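Local coordinates for beta-d-glucoside glucohydrolase (Hypocrea jecorina, PDB 3ZZ1), which probably hydrolyses terminal, non-reducing beta-D-glucosyl residues, releasing beta-D-glucose in the breakdown of cellulose, at residues S354-R363 with C373-G381; L117-R125 with T541-F551. All coordinates share one frame; numbering follows the deposited sequence.

Contact 1 (S354-R363 with C373-G381); sequences SAAIIGNHAR and CDDGALGMG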
loop_
_atom_site.group_PDB
_atom_site.type_symbol
_atom_site.label_atom_id
_atom_site.label_comp_id
_atom_site.label_asym_id
_atom_site.label_seq_id
_atom_site.Cartn_x
_atom_site.Cartn_y
_atom_site.Cartn_z
ATOM N N SER A 354 14.433 -16.793 16.073
ATOM C CA SER A 354 15.463 -16.193 15.230
ATOM C C SER A 354 15.074 -14.785 14.784
ATOM O O SER A 354 15.944 -13.950 14.551
ATOM C CB SER A 354 15.732 -17.064 14.011
ATOM O OG SER A 354 14.580 -17.138 13.193
ATOM N N ALA A 355 13.767 -14.534 14.678
ATOM C CA ALA A 355 13.230 -13.226 14.270
ATOM C C ALA A 355 13.370 -12.135 15.341
ATOM O O ALA A 355 13.024 -10.976 15.105
ATOM C CB ALA A 355 11.776 -13.364 13.844
ATOM N N ALA A 356 13.874 -12.510 16.514
ATOM C CA ALA A 356 14.156 -11.548 17.578
ATOM C C ALA A 356 15.454 -10.768 17.345
ATOM O O ALA A 356 15.575 -9.622 17.784
ATOM C CB ALA A 356 14.190 -12.254 18.928
ATOM N N ILE A 357 16.412 -11.377 16.645
ATOM C CA ILE A 357 17.750 -10.783 16.478
ATOM C C ILE A 357 18.108 -10.332 15.053
ATOM O O ILE A 357 17.408 -10.644 14.093
ATOM C CB ILE A 357 18.867 -11.730 16.994
ATOM C CG1 ILE A 357 18.895 -13.031 16.175
ATOM C CG2 ILE A 357 18.698 -11.989 18.492
ATOM C CD1 ILE A 357 20.235 -13.755 16.210
ATOM N N ILE A 358 19.216 -9.600 14.940
ATOM C CA ILE A 358 19.774 -9.189 13.651
ATOM C C ILE A 358 20.198 -10.420 12.842
ATOM O O ILE A 358 20.911 -11.289 13.348
ATOM C CB ILE A 358 20.995 -8.238 13.838
ATOM C CG1 ILE A 358 20.581 -6.903 14.484
ATOM C CG2 ILE A 358 21.734 -8.010 12.516
ATOM C CD1 ILE A 358 19.693 -6.015 13.621
ATOM N N GLY A 359 19.742 -10.486 11.592
ATOM C CA GLY A 359 20.137 -11.540 10.668
ATOM C C GLY A 359 20.540 -10.956 9.326
ATOM O O GLY A 359 20.800 -9.756 9.221
ATOM N N ASN A 360 20.582 -11.804 8.300
ATOM C CA ASN A 360 21.003 -11.389 6.960
ATOM C C ASN A 360 20.032 -10.413 6.292
ATOM O O ASN A 360 20.420 -9.650 5.411
ATOM C CB ASN A 360 21.238 -12.609 6.063
ATOM C CG ASN A 360 22.538 -13.339 6.382
ATOM O OD1 ASN A 360 23.512 -12.746 6.854
ATOM N ND2 ASN A 360 22.558 -14.634 6.110
ATOM N N HIS A 361 18.774 -10.443 6.725
ATOM C CA HIS A 361 17.758 -9.508 6.247
ATOM C C HIS A 361 18.065 -8.072 6.684
ATOM O O HIS A 361 18.089 -7.152 5.862
ATOM C CB HIS A 361 16.372 -9.931 6.740
ATOM C CG HIS A 361 15.272 -9.027 6.285
ATOM N ND1 HIS A 361 14.771 -8.012 7.071
ATOM C CD2 HIS A 361 14.593 -8.971 5.117
ATOM C CE1 HIS A 361 13.827 -7.374 6.407
ATOM N NE2 HIS A 361 13.697 -7.937 5.220
ATOM N N ALA A 362 18.318 -7.898 7.980
ATOM C CA ALA A 362 18.629 -6.590 8.555
ATOM C C ALA A 362 19.988 -6.043 8.103
ATOM O O ALA A 362 20.170 -4.825 8.021
ATOM C CB ALA A 362 18.570 -6.665 10.072
ATOM N N ARG A 363 20.919 -6.948 7.794
ATOM C CA ARG A 363 22.320 -6.600 7.501
ATOM C C ARG A 363 22.638 -6.141 6.066
ATOM O O ARG A 363 23.761 -5.690 5.798
ATOM C CB ARG A 363 23.252 -7.759 7.894
ATOM C CG ARG A 363 23.446 -7.920 9.399
ATOM C CD ARG A 363 24.554 -8.920 9.745
ATOM N NE ARG A 363 24.174 -10.306 9.466
ATOM C CZ ARG A 363 23.992 -11.251 10.388
ATOM N NH1 ARG A 363 24.160 -10.985 11.677
ATOM N NH2 ARG A 363 23.640 -12.478 10.012
ATOM N N CYS A 373 15.079 -12.737 1.604
ATOM C CA CYS A 373 15.314 -13.667 2.710
ATOM C C CYS A 373 14.525 -13.240 3.940
ATOM O O CYS A 373 14.244 -12.049 4.139
ATOM C CB CYS A 373 16.809 -13.794 3.051
ATOM S SG CYS A 373 17.508 -12.449 4.052
ATOM N N ASP A 374 14.149 -14.230 4.741
ATOM C CA ASP A 374 13.544 -14.000 6.040
ATOM C C ASP A 374 14.506 -14.546 7.093
ATOM O O ASP A 374 14.244 -15.563 7.734
ATOM C CB ASP A 374 12.169 -14.677 6.127
ATOM C CG ASP A 374 11.432 -14.350 7.414
ATOM O OD1 ASP A 374 11.807 -13.375 8.099
ATOM O OD2 ASP A 374 10.474 -15.075 7.747
ATOM N N ASP A 375 15.636 -13.868 7.247
ATOM C CA ASP A 375 16.677 -14.325 8.162
ATOM C C ASP A 375 16.881 -13.313 9.280
ATOM O O ASP A 375 17.352 -12.200 9.047
ATOM C CB ASP A 375 17.983 -14.576 7.409
ATOM C CG ASP A 375 19.047 -15.207 8.286
ATOM O OD1 ASP A 375 18.896 -16.393 8.662
ATOM O OD2 ASP A 375 20.033 -14.512 8.597
ATOM N N GLY A 376 16.526 -13.712 10.496
ATOM C CA GLY A 376 16.523 -12.797 11.623
ATOM C C GLY A 376 15.333 -11.864 11.506
ATOM O O GLY A 376 14.392 -12.148 10.761
ATOM N N ALA A 377 15.382 -10.746 12.227
ATOM C CA ALA A 377 14.277 -9.792 12.247
ATOM C C ALA A 377 13.863 -9.365 10.837
ATOM O O ALA A 377 14.718 -9.086 9.980
ATOM C CB ALA A 377 14.626 -8.585 13.098
ATOM N N LEU A 378 12.546 -9.333 10.628
ATOM C CA LEU A 378 11.916 -8.980 9.358
ATOM C C LEU A 378 11.342 -7.557 9.392
ATOM O O LEU A 378 10.643 -7.186 10.333
ATOM C CB LEU A 378 10.794 -9.983 9.051
ATOM C CG LEU A 378 10.033 -9.851 7.727
ATOM C CD1 LEU A 378 10.909 -10.228 6.530
ATOM C CD2 LEU A 378 8.781 -10.701 7.761
ATOM N N GLY A 379 11.624 -6.776 8.354
ATOM C CA GLY A 379 11.141 -5.402 8.273
ATOM C C GLY A 379 10.292 -5.090 7.052
ATOM O O GLY A 379 9.632 -4.049 6.997
ATOM N N MET A 380 10.318 -5.986 6.069
ATOM C CA MET A 380 9.582 -5.814 4.811
ATOM C C MET A 380 9.712 -7.064 3.948
ATOM O O MET A 380 10.540 -7.932 4.227
ATOM C CB MET A 380 10.112 -4.608 4.029
ATOM C CG MET A 380 11.542 -4.778 3.511
ATOM S SD MET A 380 12.236 -3.250 2.864
ATOM C CE MET A 380 12.150 -2.196 4.317
ATOM N N GLY A 381 8.916 -7.130 2.884
ATOM C CA GLY A 381 9.003 -8.226 1.924
ATOM C C GLY A 381 10.128 -8.025 0.928
ATOM O O GLY A 381 10.962 -7.133 1.088
HETATM O O HOH W 1 15.144 -16.102 10.864
HETATM O O HOH W 2 11.060 -9.979 13.501
HETATM O O HOH W 3 17.474 -9.730 9.949
#

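Contact 2 (L117-R125 with T541-F551); sequences LGKTPQGGR and TRIVSGGSDSF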
loop_
_atom_site.group_PDB
_atom_site.type_symbol
_atom_site.label_atom_id
_atom_site.label_comp_id
_atom_site.label_asym_id
_atom_site.label_seq_id
_atom_site.Cartn_x
_atom_site.Cartn_y
_atom_site.Cartn_z
ATOM N N LEU A 117 -4.443 -4.590 -5.174
ATOM C CA LEU A 117 -5.211 -4.180 -4.011
ATOM C C LEU A 117 -5.017 -5.230 -2.921
ATOM O O LEU A 117 -4.782 -4.892 -1.758
ATOM C CB LEU A 117 -6.691 -4.003 -4.363
ATOM C CG LEU A 117 -7.633 -3.442 -3.293
ATOM C CD1 LEU A 117 -7.143 -2.108 -2.723
ATOM C CD2 LEU A 117 -9.035 -3.304 -3.875
ATOM N N GLY A 118 -5.094 -6.502 -3.311
ATOM C CA GLY A 118 -4.749 -7.602 -2.416
ATOM C C GLY A 118 -5.905 -8.502 -2.032
ATOM O O GLY A 118 -6.138 -8.741 -0.849
ATOM N N LYS A 119 -6.619 -9.017 -3.031
ATOM C CA LYS A 119 -7.778 -9.890 -2.789
ATOM C C LYS A 119 -7.425 -11.258 -2.184
ATOM O O LYS A 119 -8.264 -11.895 -1.548
ATOM C CB LYS A 119 -8.573 -10.087 -4.083
ATOM C CG LYS A 119 -7.847 -10.900 -5.142
ATOM C CD LYS A 119 -8.738 -11.157 -6.329
ATOM C CE LYS A 119 -8.122 -12.172 -7.271
ATOM N NZ LYS A 119 -9.011 -12.344 -8.443
ATOM N N THR A 120 -6.189 -11.703 -2.402
ATOM C CA THR A 120 -5.727 -13.012 -1.952
ATOM C C THR A 120 -4.612 -12.828 -0.924
ATOM O O THR A 120 -3.580 -12.228 -1.236
ATOM C CB THR A 120 -5.176 -13.833 -3.135
ATOM O OG1 THR A 120 -6.091 -13.768 -4.237
ATOM C CG2 THR A 120 -4.947 -15.293 -2.733
ATOM N N PRO A 121 -4.808 -13.351 0.304
ATOM C CA PRO A 121 -3.804 -13.190 1.361
ATOM C C PRO A 121 -2.412 -13.713 0.983
ATOM O O PRO A 121 -1.412 -13.173 1.457
ATOM C CB PRO A 121 -4.391 -13.978 2.543
ATOM C CG PRO A 121 -5.475 -14.832 1.958
ATOM C CD PRO A 121 -6.005 -14.055 0.796
ATOM N N GLN A 122 -2.357 -14.738 0.128
ATOM C CA GLN A 122 -1.080 -15.316 -0.322
ATOM C C GLN A 122 -0.304 -14.429 -1.295
ATOM O O GLN A 122 0.881 -14.672 -1.532
ATOM C CB GLN A 122 -1.273 -16.715 -0.936
ATOM C CG GLN A 122 -1.661 -17.805 0.063
ATOM C CD GLN A 122 -3.166 -17.942 0.242
ATOM O OE1 GLN A 122 -3.931 -17.032 -0.084
ATOM N NE2 GLN A 122 -3.600 -19.089 0.758
ATOM N N GLY A 123 -0.973 -13.419 -1.853
ATOM C CA GLY A 123 -0.363 -12.472 -2.790
ATOM C C GLY A 123 0.965 -11.929 -2.300
ATOM O O GLY A 123 1.042 -11.329 -1.221
ATOM N N GLY A 124 2.008 -12.148 -3.103
ATOM C CA GLY A 124 3.385 -11.817 -2.727
ATOM C C GLY A 124 3.703 -10.356 -2.452
ATOM O O GLY A 124 4.602 -10.056 -1.663
ATOM N N ARG A 125 2.971 -9.446 -3.094
ATOM C CA ARG A 125 3.300 -8.013 -3.043
ATOM C C ARG A 125 2.228 -7.132 -2.404
ATOM O O ARG A 125 2.336 -5.902 -2.437
ATOM C CB ARG A 125 3.600 -7.491 -4.447
ATOM C CG ARG A 125 4.815 -8.117 -5.104
ATOM C CD ARG A 125 5.065 -7.482 -6.462
ATOM N NE ARG A 125 5.617 -6.134 -6.348
ATOM C CZ ARG A 125 6.043 -5.409 -7.376
ATOM N NH1 ARG A 125 5.984 -5.892 -8.613
ATOM N NH2 ARG A 125 6.532 -4.200 -7.166
ATOM N N THR A 541 -10.686 -16.551 -2.629
ATOM C CA THR A 541 -9.758 -16.535 -3.767
ATOM C C THR A 541 -8.479 -17.311 -3.470
ATOM O O THR A 541 -8.099 -17.478 -2.308
ATOM C CB THR A 541 -9.377 -15.094 -4.215
ATOM O OG1 THR A 541 -8.861 -14.358 -3.103
ATOM C CG2 THR A 541 -10.573 -14.359 -4.789
ATOM N N ARG A 542 -7.823 -17.776 -4.530
ATOM C CA ARG A 542 -6.555 -18.498 -4.427
ATOM C C ARG A 542 -5.607 -17.987 -5.497
ATOM O O ARG A 542 -6.048 -17.391 -6.484
ATOM C CB ARG A 542 -6.759 -20.005 -4.643
ATOM C CG ARG A 542 -7.822 -20.675 -3.777
ATOM C CD ARG A 542 -7.335 -20.941 -2.364
ATOM N NE ARG A 542 -8.281 -21.772 -1.622
ATOM C CZ ARG A 542 -9.314 -21.306 -0.923
ATOM N NH1 ARG A 542 -9.549 -20.002 -0.860
ATOM N NH2 ARG A 542 -10.118 -22.146 -0.284
ATOM N N ILE A 543 -4.311 -18.232 -5.309
ATOM C CA ILE A 543 -3.328 -18.022 -6.372
ATOM C C ILE A 543 -3.660 -18.974 -7.536
ATOM O O ILE A 543 -3.663 -20.195 -7.371
ATOM C CB ILE A 543 -1.867 -18.254 -5.872
ATOM C CG1 ILE A 543 -1.510 -17.316 -4.704
ATOM C CG2 ILE A 543 -0.866 -18.142 -7.018
ATOM C CD1 ILE A 543 -1.640 -15.819 -4.984
ATOM N N VAL A 544 -3.952 -18.402 -8.703
ATOM C CA VAL A 544 -4.389 -19.179 -9.868
ATOM C C VAL A 544 -3.195 -19.764 -10.634
ATOM O O VAL A 544 -2.227 -19.056 -10.926
ATOM C CB VAL A 544 -5.279 -18.325 -10.813
ATOM C CG1 VAL A 544 -5.753 -19.141 -12.012
ATOM C CG2 VAL A 544 -6.474 -17.756 -10.051
ATOM N N SER A 545 -3.275 -21.058 -10.947
ATOM C CA SER A 545 -2.216 -21.761 -11.685
ATOM C C SER A 545 -2.415 -21.764 -13.205
ATOM O O SER A 545 -1.460 -21.982 -13.958
ATOM C CB SER A 545 -2.073 -23.202 -11.182
ATOM O OG SER A 545 -3.248 -23.950 -11.461
ATOM N N GLY A 546 -3.645 -21.517 -13.647
ATOM C CA GLY A 546 -3.970 -21.505 -15.074
ATOM C C GLY A 546 -3.723 -20.174 -15.766
ATOM O O GLY A 546 -3.223 -19.222 -15.156
ATOM N N GLY A 547 -4.090 -20.107 -17.042
ATOM C CA GLY A 547 -3.896 -18.900 -17.845
ATOM C C GLY A 547 -4.902 -17.785 -17.590
ATOM O O GLY A 547 -4.728 -16.669 -18.089
ATOM N N SER A 548 -5.947 -18.073 -16.814
ATOM C CA SER A 548 -7.001 -17.088 -16.557
ATOM C C SER A 548 -7.496 -17.058 -15.113
ATOM O O SER A 548 -7.679 -18.101 -14.484
ATOM C CB SER A 548 -8.202 -17.325 -17.483
ATOM O OG SER A 548 -7.855 -17.111 -18.839
ATOM N N ASP A 549 -7.712 -15.847 -14.608
ATOM C CA ASP A 549 -8.472 -15.633 -13.382
ATOM C C ASP A 549 -9.717 -14.854 -13.757
ATOM O O ASP A 549 -9.633 -13.704 -14.176
ATOM C CB ASP A 549 -7.660 -14.862 -12.340
ATOM C CG ASP A 549 -8.424 -14.642 -11.035
ATOM O OD1 ASP A 549 -9.614 -15.015 -10.946
ATOM O OD2 ASP A 549 -7.826 -14.092 -10.088
ATOM N N SER A 550 -10.870 -15.492 -13.599
ATOM C CA SER A 550 -12.132 -14.902 -14.020
ATOM C C SER A 550 -12.649 -13.845 -13.038
ATOM O O SER A 550 -13.645 -13.167 -13.322
ATOM C CB SER A 550 -13.184 -15.997 -14.243
ATOM O OG SER A 550 -13.373 -16.767 -13.066
ATOM N N PHE A 551 -11.962 -13.692 -11.902
ATOM C CA PHE A 551 -12.402 -12.780 -10.841
ATOM C C PHE A 551 -13.893 -12.979 -10.571
ATOM O O PHE A 551 -14.644 -12.009 -10.442
ATOM C CB PHE A 551 -12.138 -11.311 -11.222
ATOM C CG PHE A 551 -10.712 -10.856 -11.024
ATOM C CD1 PHE A 551 -9.661 -11.460 -11.717
ATOM C CD2 PHE A 551 -10.428 -9.787 -10.178
ATOM C CE1 PHE A 551 -8.353 -11.032 -11.540
ATOM C CE2 PHE A 551 -9.125 -9.345 -9.999
ATOM C CZ PHE A 551 -8.078 -9.967 -10.685
HETATM O O HOH W 4 -6.580 -17.532 -0.017
#

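Contact 1 (S354-R363 with C373-G381)
His361 turns its ring away from its backbone N (chi1 -180°), laying the imidazole against the chain from Ala377 to Met380, while a similar torsion in Asp375 (chi1 -173°) extends its carboxylate to Asn360. There Asp375 OD2 takes the backbone N of Asn360 on its anti lone pair, 2.8 Å away and almost straight (173°). The next backbone N, of His361, donates to Asp375 O in the carbonyl plane. The His361 ring makes two weak hydrogen bonds, from ND1 to Ala377 O (3.1 Å) and from NE2 to Met380 O (3.3 Å), which could form together only if it is protonated, and CD1 of Leu378 sits over one face, 4.1 Å from its centroid. With an alanine here, Met380 O is likely to lose its ring donor, Ala377 O to keep just its water, and Leu378 CD1 to lose the face it packs on. A side chain on Gly359 or Gly376 would strike the opposite backbone. Ala377 N also donates to Ile357 O (2.8 Å), and water 3 ties Gly359 N and Ala362 N to Asp375 O and Ala377 O. Cys373, disulfide-bonded to Cys368, packs SG on His361. Such interlocking braces the long loop between strand 348-352 and helix 395-404 of the family 3 C-terminal domain.

Contact 2 (L117-R125 with T541-F551)
Thr120 and Thr541 bring the two backbones to 5.7 Å between their CA atoms, where a type I beta turn, Thr120 to Gly123, closed by Gly123 N to Thr120 O, meets the irregular chain leading to strand 548-549. This is an interdomain contact, joining a loop of the family 3 N-terminal, TIM-barrel-type domain to the C-terminal domain. Thr120 OG1 and Thr541 OG1 share a hydrogen bond of 3.1 Å, in which either could donate. Along the turn, CD1 of Ile543 packs against CG2 of Thr120, and CG1 of Ile543 lies 3.8 Å from CB of Gln122, an apolar patch. Water 4 bridges OE1 of Gln122 and the carbonyl of Thr541. Lysine suits position 119, since its long chain carries a positive charge to Asp549 and Phe551: extended beyond CG, it passes the methyl CG2 of Thr541 at about a right angle. Asp549 is itself positioned by an Asx turn, its OD1 accepting from Phe551 N. Asp549 OD2 forms a salt bridge with Lys119 NZ at 2.7 Å, met on the syn side but 31° out of the carboxylate plane. Glu553 gives Lys119 NZ a second salt bridge, and two carboxylates would probably keep the amine charged. Lys119 NZ also stands over the centre of the Phe551 ring, 3.1 Å from the centroid and 2° off the normal, a cation-pi contact.

Contact 1 and contact 2 have centres 27 Å apart and do not touch, although their nearest atoms come to about 6 Å. Along the chain the order is 117-125, then both halves of contact 1, then 541-551. Contact 1 is local, within one loop between strand 348-352 and helix 395-404, whereas contact 2 joins segments more than 400 residues apart. The C-terminal domain is common to both: contact 1 lies beside its mixed sheet, touching strand 430-437, and contact 2 ties that domain to the barrel-type one. Strand 548-549 also edges a small beta-sheet beside strand 173-174 of the barrel-type domain, a second tie between the two.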